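Local atomic coordinates of YrbA (Sinorhizobium meliloti 2011, PDB entry 5NFM), a protein that belongs to the BolA-like family and binds divalent metal cations, copper among them, through a pair of conserved histidines. Residues 7-12 with 54-59; 16-21 with 34-39; 28-33 with 64-69. All coordinates share one frame; numbering follows the deposited sequence.

Interaction 1: 7-12 with 54-59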
loop_
_atom_site.group_PDB
_atom_site.type_symbol
_atom_site.label_atom_id
_atom_site.label_comp_id
_atom_site.label_asym_id
_atom_site.label_seq_id
_atom_site.Cartn_x
_atom_site.Cartn_y
_atom_site.Cartn_z
ATOM N N GLU A 7 -2.886 -4.522 4.657
ATOM C CA GLU A 7 -1.498 -4.868 4.930
ATOM C C GLU A 7 -1.173 -6.270 4.416
ATOM O O GLU A 7 -0.145 -6.480 3.758
ATOM C CB GLU A 7 -1.222 -4.734 6.435
ATOM C CG GLU A 7 0.191 -5.116 6.824
ATOM C CD GLU A 7 0.686 -4.499 8.130
ATOM O OE1 GLU A 7 0.036 -3.563 8.648
ATOM O OE2 GLU A 7 1.752 -4.961 8.611
ATOM N N ASP A 8 -2.056 -7.238 4.695
ATOM C CA ASP A 8 -1.841 -8.605 4.225
ATOM C C ASP A 8 -1.684 -8.640 2.706
ATOM O O ASP A 8 -0.803 -9.332 2.179
ATOM C CB ASP A 8 -3.025 -9.496 4.622
ATOM C CG ASP A 8 -3.058 -9.876 6.106
ATOM O OD1 ASP A 8 -2.074 -9.663 6.837
ATOM O OD2 ASP A 8 -4.111 -10.428 6.509
ATOM N N MET A 9 -2.558 -7.941 1.981
ATOM C CA MET A 9 -2.500 -8.011 0.524
ATOM C C MET A 9 -1.215 -7.387 -0.003
ATOM O O MET A 9 -0.597 -7.908 -0.941
ATOM C CB MET A 9 -3.731 -7.349 -0.079
ATOM C CG MET A 9 -5.006 -8.131 0.199
ATOM S SD MET A 9 -6.370 -7.544 -0.784
ATOM C CE MET A 9 -5.841 -8.214 -2.361
ATOM N N ILE A 10 -0.786 -6.270 0.585
ATOM C CA ILE A 10 0.459 -5.656 0.138
ATOM C C ILE A 10 1.629 -6.597 0.379
ATOM O O ILE A 10 2.488 -6.781 -0.497
ATOM C CB ILE A 10 0.666 -4.285 0.804
ATOM C CG1 ILE A 10 -0.448 -3.322 0.383
ATOM C CG2 ILE A 10 2.042 -3.737 0.434
ATOM C CD1 ILE A 10 -0.457 -1.997 1.142
ATOM N N LYS A 11 1.679 -7.226 1.554
ATOM C CA LYS A 11 2.817 -8.082 1.863
ATOM C C LYS A 11 2.812 -9.378 1.063
ATOM O O LYS A 11 3.885 -9.922 0.777
ATOM C CB LYS A 11 2.886 -8.321 3.360
ATOM C CG LYS A 11 3.271 -7.024 4.071
ATOM C CD LYS A 11 3.319 -7.146 5.571
ATOM C CE LYS A 11 4.439 -8.056 6.018
ATOM N NZ LYS A 11 4.740 -7.839 7.459
ATOM N N ALA A 12 1.636 -9.878 0.683
ATOM C CA ALA A 12 1.581 -11.046 -0.194
ATOM C C ALA A 12 2.054 -10.687 -1.598
ATOM O O ALA A 12 2.765 -11.466 -2.244
ATOM C CB ALA A 12 0.160 -11.601 -0.248
ATOM N N ASN A 54 -1.432 -2.727 -7.820
ATOM C CA ASN A 54 -1.501 -4.100 -8.318
ATOM C C ASN A 54 -1.712 -5.085 -7.171
ATOM O O ASN A 54 -2.486 -6.040 -7.298
ATOM C CB ASN A 54 -0.213 -4.482 -9.050
ATOM C CG ASN A 54 -0.024 -3.758 -10.366
ATOM O OD1 ASN A 54 -0.924 -3.073 -10.865
ATOM N ND2 ASN A 54 1.159 -3.924 -10.944
ATOM N N ALA A 55 -0.996 -4.892 -6.056
ATOM C CA ALA A 55 -1.072 -5.833 -4.942
ATOM C C ALA A 55 -2.468 -5.891 -4.325
ATOM O O ALA A 55 -2.863 -6.936 -3.792
ATOM C CB ALA A 55 -0.036 -5.472 -3.877
ATOM N N LEU A 56 -3.222 -4.789 -4.375
ATOM C CA LEU A 56 -4.586 -4.789 -3.861
ATOM C C LEU A 56 -5.571 -5.499 -4.785
ATOM O O LEU A 56 -6.686 -5.805 -4.349
ATOM C CB LEU A 56 -5.059 -3.364 -3.523
ATOM C CG LEU A 56 -4.811 -2.908 -2.076
ATOM C CD1 LEU A 56 -5.694 -3.681 -1.091
ATOM C CD2 LEU A 56 -3.344 -3.010 -1.675
ATOM N N LYS A 57 -5.185 -5.772 -6.034
ATOM C CA LYS A 57 -5.909 -6.679 -6.922
ATOM C C LYS A 57 -7.356 -6.250 -7.135
ATOM O O LYS A 57 -8.234 -7.078 -7.374
ATOM C CB LYS A 57 -5.777 -8.139 -6.470
ATOM C CG LYS A 57 -4.343 -8.672 -6.647
ATOM C CD LYS A 57 -4.197 -10.107 -6.180
ATOM C CE LYS A 57 -2.741 -10.555 -6.197
ATOM N NZ LYS A 57 -2.189 -10.706 -7.574
ATOM N N GLY A 58 -7.610 -4.943 -7.082
ATOM C CA GLY A 58 -8.950 -4.423 -7.290
ATOM C C GLY A 58 -9.909 -4.667 -6.148
ATOM O O GLY A 58 -11.106 -4.400 -6.294
ATOM N N ASN A 59 -9.429 -5.156 -5.009
ATOM C CA ASN A 59 -10.311 -5.504 -3.904
ATOM C C ASN A 59 -10.790 -4.306 -3.096
ATOM O O ASN A 59 -11.731 -4.452 -2.304
ATOM C CB ASN A 59 -9.616 -6.503 -2.987
ATOM C CG ASN A 59 -9.567 -7.884 -3.593
ATOM O OD1 ASN A 59 -10.570 -8.376 -4.100
ATOM N ND2 ASN A 59 -8.407 -8.509 -3.570
HETATM O O HOH W 1 -1.835 -9.343 -2.969
#

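Interaction 2: 16-21 with 34-39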
loop_
_atom_site.group_PDB
_atom_site.type_symbol
_atom_site.label_atom_id
_atom_site.label_comp_id
_atom_site.label_asym_id
_atom_site.label_seq_id
_atom_site.Cartn_x
_atom_site.Cartn_y
_atom_site.Cartn_z
ATOM N N GLY A 16 8.551 -9.232 1.122
ATOM C CA GLY A 16 9.604 -8.514 1.811
ATOM C C GLY A 16 9.257 -7.093 2.204
ATOM O O GLY A 16 10.047 -6.450 2.907
ATOM N N ALA A 17 8.105 -6.584 1.783
ATOM C CA ALA A 17 7.751 -5.205 2.084
ATOM C C ALA A 17 7.502 -5.013 3.575
ATOM O O ALA A 17 6.979 -5.891 4.264
ATOM C CB ALA A 17 6.491 -4.806 1.319
ATOM N N ARG A 18 7.859 -3.822 4.058
ATOM C CA ARG A 18 7.449 -3.333 5.366
ATOM C C ARG A 18 6.281 -2.382 5.154
ATOM O O ARG A 18 6.368 -1.462 4.338
ATOM C CB ARG A 18 8.588 -2.589 6.064
ATOM C CG ARG A 18 9.832 -3.423 6.317
ATOM C CD ARG A 18 10.605 -2.898 7.514
ATOM N NE ARG A 18 10.847 -1.462 7.419
ATOM C CZ ARG A 18 11.917 -0.908 6.853
ATOM N NH1 ARG A 18 12.871 -1.667 6.322
ATOM N NH2 ARG A 18 12.032 0.412 6.822
ATOM N N VAL A 19 5.197 -2.595 5.889
ATOM C CA VAL A 19 3.951 -1.872 5.667
ATOM C C VAL A 19 3.481 -1.256 6.976
ATOM O O VAL A 19 3.452 -1.925 8.011
ATOM C CB VAL A 19 2.873 -2.807 5.093
ATOM C CG1 VAL A 19 1.564 -2.066 4.884
ATOM C CG2 VAL A 19 3.360 -3.438 3.801
ATOM N N THR A 20 3.076 0.016 6.907
ATOM C CA THR A 20 2.457 0.731 8.018
ATOM C C THR A 20 1.135 1.298 7.515
ATOM O O THR A 20 1.135 2.128 6.604
ATOM C CB THR A 20 3.377 1.871 8.486
ATOM O OG1 THR A 20 4.681 1.357 8.810
ATOM C CG2 THR A 20 2.797 2.602 9.693
ATOM N N ILE A 21 0.016 0.847 8.086
ATOM C CA ILE A 21 -1.324 1.273 7.674
ATOM C C ILE A 21 -1.917 2.124 8.787
ATOM O O ILE A 21 -1.979 1.672 9.939
ATOM C CB ILE A 21 -2.255 0.066 7.411
ATOM C CG1 ILE A 21 -1.694 -0.876 6.335
ATOM C CG2 ILE A 21 -3.670 0.527 7.029
ATOM C CD1 ILE A 21 -1.406 -0.221 5.007
ATOM N N GLU A 34 2.208 3.367 4.244
ATOM C CA GLU A 34 3.622 3.465 3.915
ATOM C C GLU A 34 4.117 2.066 3.576
ATOM O O GLU A 34 3.868 1.120 4.330
ATOM C CB GLU A 34 4.446 4.038 5.063
ATOM C CG GLU A 34 5.906 4.155 4.677
ATOM C CD GLU A 34 6.741 4.833 5.721
ATOM O OE1 GLU A 34 6.232 5.109 6.829
ATOM O OE2 GLU A 34 7.920 5.099 5.421
ATOM N N VAL A 35 4.780 1.939 2.426
ATOM C CA VAL A 35 5.292 0.659 1.960
ATOM C C VAL A 35 6.759 0.845 1.606
ATOM O O VAL A 35 7.095 1.670 0.744
ATOM C CB VAL A 35 4.507 0.121 0.750
ATOM C CG1 VAL A 35 4.977 -1.278 0.398
ATOM C CG2 VAL A 35 3.002 0.144 1.021
ATOM N N VAL A 36 7.623 0.069 2.254
ATOM C CA VAL A 36 9.066 0.131 2.052
ATOM C C VAL A 36 9.500 -1.222 1.501
ATOM O O VAL A 36 9.259 -2.253 2.137
ATOM C CB VAL A 36 9.806 0.443 3.361
ATOM C CG1 VAL A 36 11.302 0.553 3.108
ATOM C CG2 VAL A 36 9.279 1.725 3.983
ATOM N N ALA A 37 10.116 -1.231 0.319
ATOM C CA ALA A 37 10.430 -2.495 -0.340
ATOM C C ALA A 37 11.663 -2.319 -1.214
ATOM O O ALA A 37 11.793 -1.316 -1.924
ATOM C CB ALA A 37 9.259 -2.966 -1.211
ATOM N N GLU A 38 12.545 -3.323 -1.200
ATOM C CA GLU A 38 13.743 -3.250 -2.032
ATOM C C GLU A 38 13.405 -3.134 -3.514
ATOM O O GLU A 38 14.123 -2.448 -4.261
ATOM C CB GLU A 38 14.634 -4.464 -1.765
ATOM C CG GLU A 38 15.977 -4.391 -2.489
ATOM C CD GLU A 38 16.813 -3.185 -2.083
ATOM O OE1 GLU A 38 16.788 -2.823 -0.879
ATOM O OE2 GLU A 38 17.488 -2.601 -2.969
ATOM N N ALA A 39 12.319 -3.781 -3.953
ATOM C CA ALA A 39 11.924 -3.727 -5.355
ATOM C C ALA A 39 11.590 -2.308 -5.802
ATOM O O ALA A 39 11.522 -2.046 -7.009
ATOM C CB ALA A 39 10.721 -4.639 -5.583
HETATM O O HOH W 2 12.215 -5.546 0.505
HETATM O O HOH W 3 6.300 0.892 6.526
#

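Interaction 3: 28-33 with 64-69. With CU (copper (II) ion), chain C; LI (lithium ion), chain B.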
loop_
_atom_site.group_PDB
_atom_site.type_symbol
_atom_site.label_atom_id
_atom_site.label_comp_id
_atom_site.label_asym_id
_atom_site.label_seq_id
_atom_site.Cartn_x
_atom_site.Cartn_y
_atom_site.Cartn_z
ATOM N N GLY A 28 -12.731 3.392 8.920
ATOM C CA GLY A 28 -12.920 2.135 8.220
ATOM C C GLY A 28 -13.093 2.278 6.723
ATOM O O GLY A 28 -13.542 1.337 6.061
ATOM N N ASP A 29 -12.720 3.432 6.168
ATOM C CA ASP A 29 -13.054 3.790 4.793
ATOM C C ASP A 29 -11.818 4.289 4.041
ATOM O O ASP A 29 -11.397 3.684 3.047
ATOM C CB ASP A 29 -14.162 4.858 4.824
ATOM C CG ASP A 29 -14.623 5.281 3.448
ATOM O OD1 ASP A 29 -14.536 4.465 2.508
ATOM O OD2 ASP A 29 -15.084 6.438 3.317
ATOM N N HIS A 30 -11.234 5.394 4.505
ATOM C CA HIS A 30 -10.043 5.973 3.897
ATOM C C HIS A 30 -8.837 5.718 4.793
ATOM O O HIS A 30 -8.918 5.847 6.028
ATOM C CB HIS A 30 -10.216 7.476 3.680
ATOM C CG HIS A 30 -11.272 7.815 2.671
ATOM N ND1 HIS A 30 -11.685 9.108 2.466
ATOM C CD2 HIS A 30 -11.989 7.049 1.804
ATOM C CE1 HIS A 30 -12.616 9.126 1.527
ATOM N NE2 HIS A 30 -12.827 7.890 1.107
ATOM N N TYR A 31 -7.716 5.383 4.145
ATOM C CA TYR A 31 -6.505 4.930 4.801
ATOM C C TYR A 31 -5.295 5.608 4.173
ATOM O O TYR A 31 -5.361 6.146 3.060
ATOM C CB TYR A 31 -6.337 3.409 4.632
ATOM C CG TYR A 31 -7.440 2.568 5.242
ATOM C CD1 TYR A 31 -8.650 2.380 4.584
ATOM C CD2 TYR A 31 -7.271 1.942 6.473
ATOM C CE1 TYR A 31 -9.655 1.588 5.127
ATOM C CE2 TYR A 31 -8.274 1.147 7.023
ATOM C CZ TYR A 31 -9.463 0.975 6.342
ATOM O OH TYR A 31 -10.464 0.184 6.858
ATOM N N ALA A 32 -4.177 5.550 4.899
ATOM C CA ALA A 32 -2.871 5.869 4.355
ATOM C C ALA A 32 -1.966 4.668 4.597
ATOM O O ALA A 32 -2.077 3.987 5.618
ATOM C CB ALA A 32 -2.289 7.122 5.008
ATOM N N ALA A 33 -1.092 4.393 3.639
ATOM C CA ALA A 33 -0.156 3.278 3.724
ATOM C C ALA A 33 1.250 3.756 3.402
ATOM O O ALA A 33 1.459 4.445 2.401
ATOM C CB ALA A 33 -0.531 2.154 2.752
ATOM N N LEU A 64 -7.796 4.841 -5.550
ATOM C CA LEU A 64 -7.049 6.037 -5.928
ATOM C C LEU A 64 -7.112 7.110 -4.839
ATOM O O LEU A 64 -6.098 7.745 -4.527
ATOM C CB LEU A 64 -7.584 6.584 -7.250
ATOM C CG LEU A 64 -6.886 7.834 -7.786
ATOM C CD1 LEU A 64 -5.451 7.528 -8.165
ATOM C CD2 LEU A 64 -7.654 8.399 -8.969
ATOM N N HIS A 65 -8.301 7.343 -4.267
ATOM C CA HIS A 65 -8.431 8.304 -3.175
ATOM C C HIS A 65 -8.429 7.659 -1.795
ATOM O O HIS A 65 -8.093 8.336 -0.812
ATOM C CB HIS A 65 -9.698 9.170 -3.328
ATOM C CG HIS A 65 -10.971 8.497 -2.899
ATOM N ND1 HIS A 65 -11.789 7.808 -3.767
ATOM C CD2 HIS A 65 -11.576 8.432 -1.687
ATOM C CE1 HIS A 65 -12.838 7.346 -3.107
ATOM N NE2 HIS A 65 -12.736 7.707 -1.841
ATOM N N ALA A 66 -8.815 6.390 -1.690
ATOM C CA ALA A 66 -9.050 5.783 -0.391
ATOM C C ALA A 66 -7.801 5.178 0.230
ATOM O O ALA A 66 -7.834 4.827 1.413
ATOM C CB ALA A 66 -10.155 4.725 -0.481
ATOM N N LEU A 67 -6.711 5.046 -0.532
ATOM C CA LEU A 67 -5.441 4.545 0.001
ATOM C C LEU A 67 -4.340 5.532 -0.391
ATOM O O LEU A 67 -3.771 5.445 -1.485
ATOM C CB LEU A 67 -5.150 3.133 -0.512
ATOM C CG LEU A 67 -3.960 2.449 0.170
ATOM C CD1 LEU A 67 -4.224 2.219 1.652
ATOM C CD2 LEU A 67 -3.643 1.142 -0.526
ATOM N N ALA A 68 -4.050 6.481 0.501
ATOM C CA ALA A 68 -3.020 7.486 0.249
ATOM C C ALA A 68 -1.650 6.870 0.522
ATOM O O ALA A 68 -1.426 6.303 1.593
ATOM C CB ALA A 68 -3.245 8.694 1.154
ATOM N N LEU A 69 -0.729 6.996 -0.433
ATOM C CA LEU A 69 0.480 6.185 -0.449
ATOM C C LEU A 69 1.761 6.973 -0.191
ATOM O O LEU A 69 1.943 8.099 -0.675
ATOM C CB LEU A 69 0.633 5.477 -1.801
ATOM C CG LEU A 69 -0.455 4.450 -2.138
ATOM C CD1 LEU A 69 -0.279 3.916 -3.550
ATOM C CD2 LEU A 69 -0.459 3.303 -1.137
HETATM CU CU CU C . -14.106 7.458 -0.375
HETATM LI LI LI B . -10.107 5.991 7.541
HETATM O O HOH W 4 -14.142 5.072 -0.013
HETATM O O HOH W 5 -15.604 7.359 0.977
HETATM O O HOH W 6 -7.093 8.253 1.878
HETATM O O HOH W 7 -14.983 9.718 -0.559
HETATM O O HOH W 8 -15.596 6.866 -1.609
#

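Interaction 1: 7-12 with 54-59
Met9 reaches out from helix 5-13 and lays its thioether end across the last turn of helix 45-56. The chain is nearly straight through chi2 and then turns at chi3 (73°), which swings CE off the line of the side chain and over the helix end. There Met9 CE lies 3.5 Å from Ala55 O, its exact place being doubtful, while CB of Lys57 flanks it more loosely. Met9 SD packs against Leu56 CD1 at 3.9 Å, the two side chains crossing at about a right angle. A long, flexible, unbranched side chain suits the place because it can follow the uneven surface where the helix gives way to a type I' turn from Leu56 to Asn59. This pairing brings the first helix of the BolA fold, an alpha-beta-beta-alpha-alpha-beta chain related to class II KH domains, against the helix that follows the hairpin; Ile10 also packs on Val19 of the sheet. Ala55 and Leu56 share the rest of the work. Ala55 CB points at the partner backbone, 4.0 Å from Ile10 CA, and so small a methyl suits a place where the CA atoms of Ile10 and Ala55 come within 5.3 Å. Leu56 divides its branches: as CD1 meets the sulfur, Leu56 CD2 presses on Ile10 CG1 at 3.6 Å. One water donates to Met9 O at 2.8 Å and to Ala55 O and so bridges the helices. An alanine in place of Met9 would probably leave Leu56 CD1 without its sulfur neighbour and open a gap over the end of helix 45-56. Lys57, with positive phi, ends the helical run, and Asn59 N returns to Leu56 O to close the turn.

Interaction 2: 16-21 with 34-39
Three groups converge on the carbonyl O of Glu34: Thr20 N donates to it at 2.9 Å, Val19 CA brings a C-H to 3.3 Å, and a water donates a longer bond. The same water also lies 2.8 Å from Thr20 OG1, so the threonine hydroxyl is joined to the neighbouring strand through solvent. Glu34 N in turn donates to Thr20 O, which makes Thr20 and Glu34 a hydrogen-bonded pair. One such pair further along, Arg18 N meets Val36 O at 2.8 Å and Val36 N answers to Arg18 O; these four bonds make a regular antiparallel pairing. Val19 and Val35 form the non-hydrogen-bonded pair between them and turn to the helix side, where Val35 touches Ile10 and Phe40. Ala17 CB packs on Val35 CG1 at 3.9 Å. Arg18, Thr20, Glu34 and Val36 occupy the other face. Arg18 bends at chi3 (-51°), which folds its guanidinium back so that one face rests over Val36, Arg18 NH2 standing 3.8 Å from Val36 CG1. The long aliphatic-cum-planar arginine thus shields a valine that Pro74 also touches. Its charge stays 6.4 Å from Glu34 OE2, measured from Arg18 NH2, too far for a salt bridge. The hold between these strands therefore rests on the backbone, while the side chains make one face apolar for the helices and the other largely polar for water.

Interaction 3: 28-33 with 64-69
His30 turns its ring beside its own backbone N (chi1 -66°), while His65 CG sits over its own backbone, flanked by both N and C (chi1 79°); together these torsions bring both NE2 atoms to one copper ion. His30 NE2 and His65 NE2 each bind copper at 2.0 Å. The two nitrogens are adjacent ligands and not hydrogen-bonded to each other, and their rings stand with planes at 84°. Four waters complete the shell: two lie at 2.0 Å from copper, each across from a histidine, and two lie opposite one another at 2.4 Å, the elongated octahedron expected of copper(II). Asp29 acts from the second shell, OD1 and OD2 each accepting a hydrogen bond from a different copper-bound water, and so probably steadies them. The carbonyl O of His30 faces the other way and binds lithium at 1.9 Å, with Asp23, Leu24 and Asp27. Ala66 suits its place by being small, its CB fitting 3.7 Å from His30 CD2. Beyond the metals the two segments run on as neighbouring parallel strands: Tyr31 N donates to Ala66 O at 2.8 Å, Ala68 N to Tyr31 O, and Ala33 N to Ala68 O. Leu67 CD1 nestles between the CB atoms of Tyr31 and Ala33. A histidine near the start of strand 31-36, paired with one in helix 63-66, forms a metal site consistent with that of BolA-family proteins.

Interactions 2 and 3 share strand 31-36, the middle strand of the sheet: interaction 2 bonds it antiparallel to strand 18-23, interaction 3 parallel to strand 67-72. Interaction 1 lies over the sheet and joins two helices, with Glu7 and Lys11 touching Val19 of interaction 2. All three are partly buried, yet their chemistry differs. In 7-12 with 54-59 the contact is mainly apolar, with one water between backbones; in 16-21 with 34-39 main-chain bonds dominate; in 28-33 with 64-69 such bonds pass into a hydrated metal site at the sheet's end. Ile21 meets Tyr31 and Ala33, linking the last two contacts, which lie on opposite sides of the chain's centre.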